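Local coordinates for monomethylamine corrinoid protein 1 (Methanosarcina barkeri, PDB 3EZX), which carries methyl groups on its corrinoid cofactor between the methyltransferases MtmB and MtbA during methanogenesis from monomethylamine, at residues D37-K41 with G42-G46; S67-A70 with M71-M75; I104-I107 with G108-V112. One frame throughout, in Å; residues are numbered along the deposited sequence.

Interaction 1 (D37-K41 with G42-G46); sequences DIITK and GLSVG
Ser-44 turns back on the carbonyl of Ile-39, five residues earlier in the same helix. Its backbone N donates to Ile-39 O at 2.6 Å with an N-H...O angle of 159°, and OG can add a weak second bond to the same oxygen. With chi1 at -66°, OG sits beside the Ser-44 backbone N, which brings it over that carbonyl and against CG2 of Ile-39, 3.3 Å from OG. One residue earlier, Leu-43 N donates to Ile-38 O at 3.0 Å, approaching in the carbonyl plane. Both bonds span five residues rather than four, the mark of a pi-type widening in helix 35-55, a member of the N-terminal helical bundle of this B12-binding protein. Lys-41 N still makes the ordinary bond to Asp-37 O, so the widening is local. On the buried side, the branched chains of Ile-39 and Leu-43 cross at a slant, Ile-39 CG1 lying 4.2 Å from Leu-43 CD1. That same CD1 also meets CG2 of Ile-38 at 4.3 Å. Leu-78 of helix 61-82 packs on both isoleucines, and Leu-9 of helix 3-14 and Ala-28 of helix 20-30 close on Ile-38. On the outer side Val-45, its CG1 anti to the backbone N (chi1 177°), lays the other methyl, CG2, 3.3 Å from Lys-41 O. Lys-41 itself stretches back along the helix surface, fully extended beyond CG, and its NZ forms a salt bridge with Asp-37 OD2 at 3.5 Å.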
loop_
_atom_site.group_PDB
_atom_site.type_symbol
_atom_site.label_atom_id
_atom_site.label_comp_id
_atom_site.label_asym_id
_atom_site.label_seq_id
_atom_site.Cartn_x
_atom_site.Cartn_y
_atom_site.Cartn_z
ATOM N N ASP A 37 -9.807 -8.999 -7.004
ATOM C CA ASP A 37 -10.460 -8.523 -8.222
ATOM C C ASP A 37 -11.455 -7.434 -7.855
ATOM O O ASP A 37 -11.673 -6.495 -8.615
ATOM C CB ASP A 37 -11.170 -9.673 -8.937
ATOM C CG ASP A 37 -10.204 -10.579 -9.669
ATOM O OD1 ASP A 37 -9.266 -11.087 -9.020
ATOM O OD2 ASP A 37 -10.384 -10.780 -10.889
ATOM N N ILE A 38 -12.054 -7.573 -6.677
ATOM C CA ILE A 38 -13.003 -6.592 -6.165
ATOM C C ILE A 38 -12.267 -5.260 -6.024
ATOM O O ILE A 38 -12.820 -4.198 -6.303
ATOM C CB ILE A 38 -13.541 -7.012 -4.780
ATOM C CG1 ILE A 38 -14.385 -8.287 -4.917
ATOM C CG2 ILE A 38 -14.349 -5.886 -4.170
ATOM C CD1 ILE A 38 -14.905 -8.814 -3.592
ATOM N N ILE A 39 -11.013 -5.333 -5.584
ATOM C CA ILE A 39 -10.193 -4.144 -5.410
ATOM C C ILE A 39 -9.717 -3.561 -6.741
ATOM O O ILE A 39 -10.074 -2.439 -7.104
ATOM C CB ILE A 39 -8.946 -4.441 -4.544
ATOM C CG1 ILE A 39 -9.370 -4.825 -3.133
ATOM C CG2 ILE A 39 -8.020 -3.225 -4.506
ATOM C CD1 ILE A 39 -8.212 -5.196 -2.240
ATOM N N THR A 40 -8.928 -4.334 -7.478
ATOM C CA THR A 40 -8.375 -3.868 -8.744
ATOM C C THR A 40 -9.376 -3.601 -9.867
ATOM O O THR A 40 -9.151 -2.714 -10.685
ATOM C CB THR A 40 -7.296 -4.842 -9.269
ATOM O OG1 THR A 40 -7.917 -6.043 -9.745
ATOM C CG2 THR A 40 -6.319 -5.192 -8.153
ATOM N N LYS A 41 -10.471 -4.351 -9.920
ATOM C CA LYS A 41 -11.453 -4.127 -10.981
ATOM C C LYS A 41 -12.668 -3.307 -10.553
ATOM O O LYS A 41 -13.502 -2.945 -11.389
ATOM C CB LYS A 41 -11.909 -5.462 -11.575
ATOM C CG LYS A 41 -10.854 -6.121 -12.452
ATOM C CD LYS A 41 -11.306 -7.478 -12.960
ATOM C CE LYS A 41 -10.206 -8.143 -13.780
ATOM N NZ LYS A 41 -10.568 -9.534 -14.182
ATOM N N GLY A 42 -12.755 -2.999 -9.260
ATOM C CA GLY A 42 -13.877 -2.230 -8.751
ATOM C C GLY A 42 -13.543 -1.012 -7.900
ATOM O O GLY A 42 -13.729 0.125 -8.335
ATOM N N LEU A 43 -13.071 -1.250 -6.680
ATOM C CA LEU A 43 -12.724 -0.173 -5.760
ATOM C C LEU A 43 -11.622 0.712 -6.327
ATOM O O LEU A 43 -11.772 1.931 -6.382
ATOM C CB LEU A 43 -12.283 -0.750 -4.410
ATOM C CG LEU A 43 -13.268 -1.712 -3.728
ATOM C CD1 LEU A 43 -12.616 -2.299 -2.491
ATOM C CD2 LEU A 43 -14.562 -0.990 -3.367
ATOM N N SER A 44 -10.515 0.106 -6.749
ATOM C CA SER A 44 -9.405 0.867 -7.313
ATOM C C SER A 44 -9.824 1.677 -8.541
ATOM O O SER A 44 -9.391 2.816 -8.713
ATOM C CB SER A 44 -8.254 -0.070 -7.678
ATOM O OG SER A 44 -7.691 -0.665 -6.530
ATOM N N VAL A 45 -10.657 1.088 -9.395
ATOM C CA VAL A 45 -11.140 1.777 -10.593
ATOM C C VAL A 45 -11.851 3.055 -10.179
ATOM O O VAL A 45 -11.646 4.119 -10.770
ATOM C CB VAL A 45 -12.158 0.916 -11.408
ATOM C CG1 VAL A 45 -12.692 1.715 -12.599
ATOM C CG2 VAL A 45 -11.502 -0.359 -11.899
ATOM N N GLY A 46 -12.693 2.934 -9.156
ATOM C CA GLY A 46 -13.435 4.071 -8.645
ATOM C C GLY A 46 -12.520 5.087 -7.987
ATOM O O GLY A 46 -12.678 6.285 -8.205
#

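Interaction 2 (S67-A70 with M71-M75); sequences SGKA and MSNAM
Met-71 opens the turn by sending its backbone N to Ser-67 O, 3.1 Å away, with a weaker share going to Gly-68 O. Its side chain leads away from this turn, toward Met-47 of helix 35-55. Ser-72 grips Gly-68 O twice: its N donates at 3.0 Å, while OG lies above the carbonyl plane at 2.9 Å from the same oxygen. The hydroxyl gets there because chi1 of -56° folds OG back beside its own backbone N. Asn-73 continues the alpha-helical pattern, N to Lys-69 O at 3.0 Å, and its amide group lies aslant the aliphatic end of Lys-69, with CG 3.8 Å from the lysine CE. The lysine bends once, at chi2 (64°), and runs on straight, which carries that end across the amide. With an alanine here the lysine would probably lose the flat group its CE rests against, and its ammonium end would be freer to swing. Val-18 borders both side chains. Ala-74 N bonds to Ala-70 O at 3.3 Å, and its methyl faces Cys-25 and Thr-21 of helix 20-30. Met-75 closes the segment with a backbone bond to Met-71 O, carrying helix 61-82 onward through the N-terminal bundle. Ser-72 lies close to the bound corrinoid, with its side chain about 4 Å from it. Since the serine hydroxyl gives its proton to Gly-68 O, a polar group on this cofactor-facing side is tied back into its own helix, while the lone charge of the turn, on Lys-69, is kept at the exposed edge.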
loop_
_atom_site.group_PDB
_atom_site.type_symbol
_atom_site.label_atom_id
_atom_site.label_comp_id
_atom_site.label_asym_id
_atom_site.label_seq_id
_atom_site.Cartn_x
_atom_site.Cartn_y
_atom_site.Cartn_z
ATOM N N SER A 67 -14.789 9.078 0.307
ATOM C CA SER A 67 -14.391 8.022 -0.609
ATOM C C SER A 67 -13.260 7.240 0.049
ATOM O O SER A 67 -13.132 6.033 -0.139
ATOM C CB SER A 67 -13.930 8.611 -1.941
ATOM O OG SER A 67 -15.038 9.058 -2.700
ATOM N N GLY A 68 -12.451 7.936 0.839
ATOM C CA GLY A 68 -11.357 7.283 1.528
ATOM C C GLY A 68 -11.900 6.347 2.590
ATOM O O GLY A 68 -11.468 5.197 2.707
ATOM N N LYS A 69 -12.858 6.841 3.365
ATOM C CA LYS A 69 -13.464 6.036 4.412
ATOM C C LYS A 69 -14.249 4.896 3.772
ATOM O O LYS A 69 -14.338 3.805 4.327
ATOM C CB LYS A 69 -14.380 6.900 5.282
ATOM C CG LYS A 69 -15.114 6.145 6.374
ATOM C CD LYS A 69 -14.167 5.558 7.411
ATOM C CE LYS A 69 -14.944 4.772 8.472
ATOM N NZ LYS A 69 -14.066 4.113 9.486
ATOM N N ALA A 70 -14.806 5.152 2.594
ATOM C CA ALA A 70 -15.569 4.137 1.882
ATOM C C ALA A 70 -14.667 2.952 1.545
ATOM O O ALA A 70 -15.084 1.797 1.663
ATOM C CB ALA A 70 -16.152 4.717 0.612
ATOM N N MET A 71 -13.432 3.237 1.130
ATOM C CA MET A 71 -12.515 2.165 0.790
ATOM C C MET A 71 -11.889 1.507 2.016
ATOM O O MET A 71 -11.566 0.323 1.988
ATOM C CB MET A 71 -11.409 2.643 -0.151
ATOM C CG MET A 71 -10.849 1.480 -0.966
ATOM S SD MET A 71 -9.461 1.836 -2.010
ATOM C CE MET A 71 -10.304 2.389 -3.427
ATOM N N SER A 72 -11.714 2.262 3.092
ATOM C CA SER A 72 -11.143 1.694 4.306
ATOM C C SER A 72 -12.129 0.680 4.888
ATOM O O SER A 72 -11.737 -0.375 5.385
ATOM C CB SER A 72 -10.860 2.797 5.323
ATOM O OG SER A 72 -10.023 3.783 4.753
ATOM N N ASN A 73 -13.413 1.007 4.821
ATOM C CA ASN A 73 -14.436 0.108 5.325
ATOM C C ASN A 73 -14.484 -1.143 4.451
ATOM O O ASN A 73 -14.743 -2.242 4.938
ATOM C CB ASN A 73 -15.805 0.797 5.334
ATOM C CG ASN A 73 -15.980 1.745 6.511
ATOM O OD1 ASN A 73 -17.033 2.365 6.670
ATOM N ND2 ASN A 73 -14.954 1.857 7.344
ATOM N N ALA A 74 -14.233 -0.971 3.159
ATOM C CA ALA A 74 -14.241 -2.090 2.227
ATOM C C ALA A 74 -13.087 -3.031 2.554
ATOM O O ALA A 74 -13.215 -4.255 2.464
ATOM C CB ALA A 74 -14.106 -1.579 0.800
ATOM N N MET A 75 -11.961 -2.446 2.945
ATOM C CA MET A 75 -10.766 -3.207 3.282
ATOM C C MET A 75 -10.930 -4.048 4.540
ATOM O O MET A 75 -10.297 -5.092 4.679
ATOM C CB MET A 75 -9.580 -2.256 3.421
ATOM C CG MET A 75 -9.127 -1.663 2.097
ATOM S SD MET A 75 -8.263 -2.871 1.074
ATOM C CE MET A 75 -9.615 -3.763 0.395
#

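Interaction 3 (I104-I107 with G108-V112); sequences IHDI and GHRLV
His-105 is linked to His-109 through water 1, which donates to His-105 O and accepts from His-109 N, 2.8 Å from each. The His-105 ring leads the other way: NE2 is a ligand of the corrinoid cobalt, and ND1 is held by Asp-103. Asp-106 follows at the N-cap position, and its carbonyl oxygen takes the backbone N of Arg-110 at 2.6 Å, in an almost straight approach to the carbonyl. With chi1 at 69°, CG stands between backbone N and carbonyl carbon, and the carboxylate runs side by side with the arginine. The carboxylate and guanidinium planes are turned 42° from each other, and OD2 stays 3.7 Å from Arg-110 NE, a long salt bridge of charges alone because OD2 lies well out of the guanidinium plane. OD1 instead bonds to the corrinoid. Ile-107 begins the helix proper, its O accepting from Leu-111 N at 3.0 Å, while its side chain heads for Met-71 of helix 61-82. His-109 points into the Rossmann-like domain, NE2 bonded to Asp-125. Asp-103, His-105 and Gly-108 together spell the DXHXXG signature of B12-binding domains, in which the histidine takes the lower axial position on cobalt and an acidic residue backs it.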
loop_
_atom_site.group_PDB
_atom_site.type_symbol
_atom_site.label_atom_id
_atom_site.label_comp_id
_atom_site.label_asym_id
_atom_site.label_seq_id
_atom_site.Cartn_x
_atom_site.Cartn_y
_atom_site.Cartn_z
ATOM N N ILE A 104 -0.287 10.338 5.965
ATOM C CA ILE A 104 -1.208 9.462 6.686
ATOM C C ILE A 104 -2.022 8.579 5.756
ATOM O O ILE A 104 -2.909 7.855 6.203
ATOM C CB ILE A 104 -2.179 10.241 7.598
ATOM C CG1 ILE A 104 -3.178 11.028 6.756
ATOM C CG2 ILE A 104 -1.388 11.146 8.523
ATOM C CD1 ILE A 104 -4.167 11.813 7.575
ATOM N N HIS A 105 -1.731 8.652 4.463
ATOM C CA HIS A 105 -2.420 7.813 3.492
ATOM C C HIS A 105 -1.985 6.399 3.851
ATOM O O HIS A 105 -0.796 6.089 3.804
ATOM C CB HIS A 105 -1.971 8.139 2.059
ATOM C CG HIS A 105 -2.365 9.507 1.583
ATOM N ND1 HIS A 105 -1.687 10.666 1.892
ATOM C CD2 HIS A 105 -3.397 9.892 0.790
ATOM C CE1 HIS A 105 -2.314 11.689 1.289
ATOM N NE2 HIS A 105 -3.362 11.272 0.605
ATOM N N ASP A 106 -2.930 5.540 4.209
ATOM C CA ASP A 106 -2.569 4.185 4.586
ATOM C C ASP A 106 -3.287 3.070 3.830
ATOM O O ASP A 106 -2.935 1.903 3.968
ATOM C CB ASP A 106 -2.762 4.001 6.095
ATOM C CG ASP A 106 -4.221 4.015 6.509
ATOM O OD1 ASP A 106 -5.073 4.416 5.691
ATOM O OD2 ASP A 106 -4.514 3.628 7.660
ATOM N N ILE A 107 -4.285 3.413 3.027
ATOM C CA ILE A 107 -5.011 2.387 2.277
ATOM C C ILE A 107 -4.067 1.506 1.452
ATOM O O ILE A 107 -4.091 0.278 1.573
ATOM C CB ILE A 107 -6.073 3.021 1.359
ATOM C CG1 ILE A 107 -7.138 3.708 2.220
ATOM C CG2 ILE A 107 -6.717 1.959 0.472
ATOM C CD1 ILE A 107 -8.225 4.397 1.451
ATOM N N GLY A 108 -3.236 2.135 0.626
ATOM C CA GLY A 108 -2.287 1.391 -0.180
ATOM C C GLY A 108 -1.242 0.708 0.670
ATOM O O GLY A 108 -0.816 -0.411 0.394
ATOM N N HIS A 109 -0.812 1.403 1.712
ATOM C CA HIS A 109 0.182 0.855 2.636
ATOM C C HIS A 109 -0.381 -0.408 3.283
ATOM O O HIS A 109 0.287 -1.440 3.311
ATOM C CB HIS A 109 0.515 1.886 3.722
ATOM C CG HIS A 109 1.126 1.309 4.954
ATOM N ND1 HIS A 109 2.413 0.806 4.985
ATOM C CD2 HIS A 109 0.622 1.123 6.200
ATOM C CE1 HIS A 109 2.663 0.336 6.190
ATOM N NE2 HIS A 109 1.595 0.512 6.947
ATOM N N ARG A 110 -1.611 -0.325 3.793
ATOM C CA ARG A 110 -2.248 -1.471 4.443
ATOM C C ARG A 110 -2.471 -2.639 3.486
ATOM O O ARG A 110 -2.403 -3.798 3.897
ATOM C CB ARG A 110 -3.597 -1.073 5.046
ATOM C CG ARG A 110 -3.504 -0.404 6.412
ATOM C CD ARG A 110 -4.838 -0.437 7.162
ATOM N NE ARG A 110 -4.677 -0.003 8.550
ATOM C CZ ARG A 110 -5.634 -0.034 9.475
ATOM N NH1 ARG A 110 -6.845 -0.482 9.170
ATOM N NH2 ARG A 110 -5.375 0.380 10.710
ATOM N N LEU A 111 -2.745 -2.328 2.222
ATOM C CA LEU A 111 -2.979 -3.351 1.225
ATOM C C LEU A 111 -1.698 -4.134 0.913
ATOM O O LEU A 111 -1.706 -5.368 0.864
ATOM C CB LEU A 111 -3.530 -2.719 -0.048
ATOM C CG LEU A 111 -3.941 -3.669 -1.179
ATOM C CD1 LEU A 111 -4.949 -4.706 -0.677
ATOM C CD2 LEU A 111 -4.526 -2.846 -2.301
ATOM N N VAL A 112 -0.599 -3.420 0.706
ATOM C CA VAL A 112 0.670 -4.065 0.415
ATOM C C VAL A 112 1.124 -4.916 1.600
ATOM O O VAL A 112 1.590 -6.042 1.417
ATOM C CB VAL A 112 1.788 -3.039 0.136
ATOM C CG1 VAL A 112 3.110 -3.755 0.054
ATOM C CG2 VAL A 112 1.500 -2.268 -1.156
HETATM O O HOH W 1 -0.352 4.214 1.803
#

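Overall arrangement
Along the chain the three contacts come in series. Interactions 1 and 2 lie on the consecutive helices 35-55 and 61-82 of the N-terminal bundle, their centres 12 Å apart, and interaction 3 spans the end of the loop after strand 94-99 and the start of helix 107-118 in the C-terminal Rossmann-like domain. Methionines bind the two bundle helices together: Met-75 CE packs 3.3 Å from Ile-39 CD1. Interaction 3 meets both, most extensively interaction 2, 11 Å away between centres, where Met-71 SD lies 3.7 Å from Ile-107 CG2. Leu-111 also reaches Ile-39. This interface between the domains lies beside the bound corrinoid, joining the bundle to the loop that supplies the cobalt ligand.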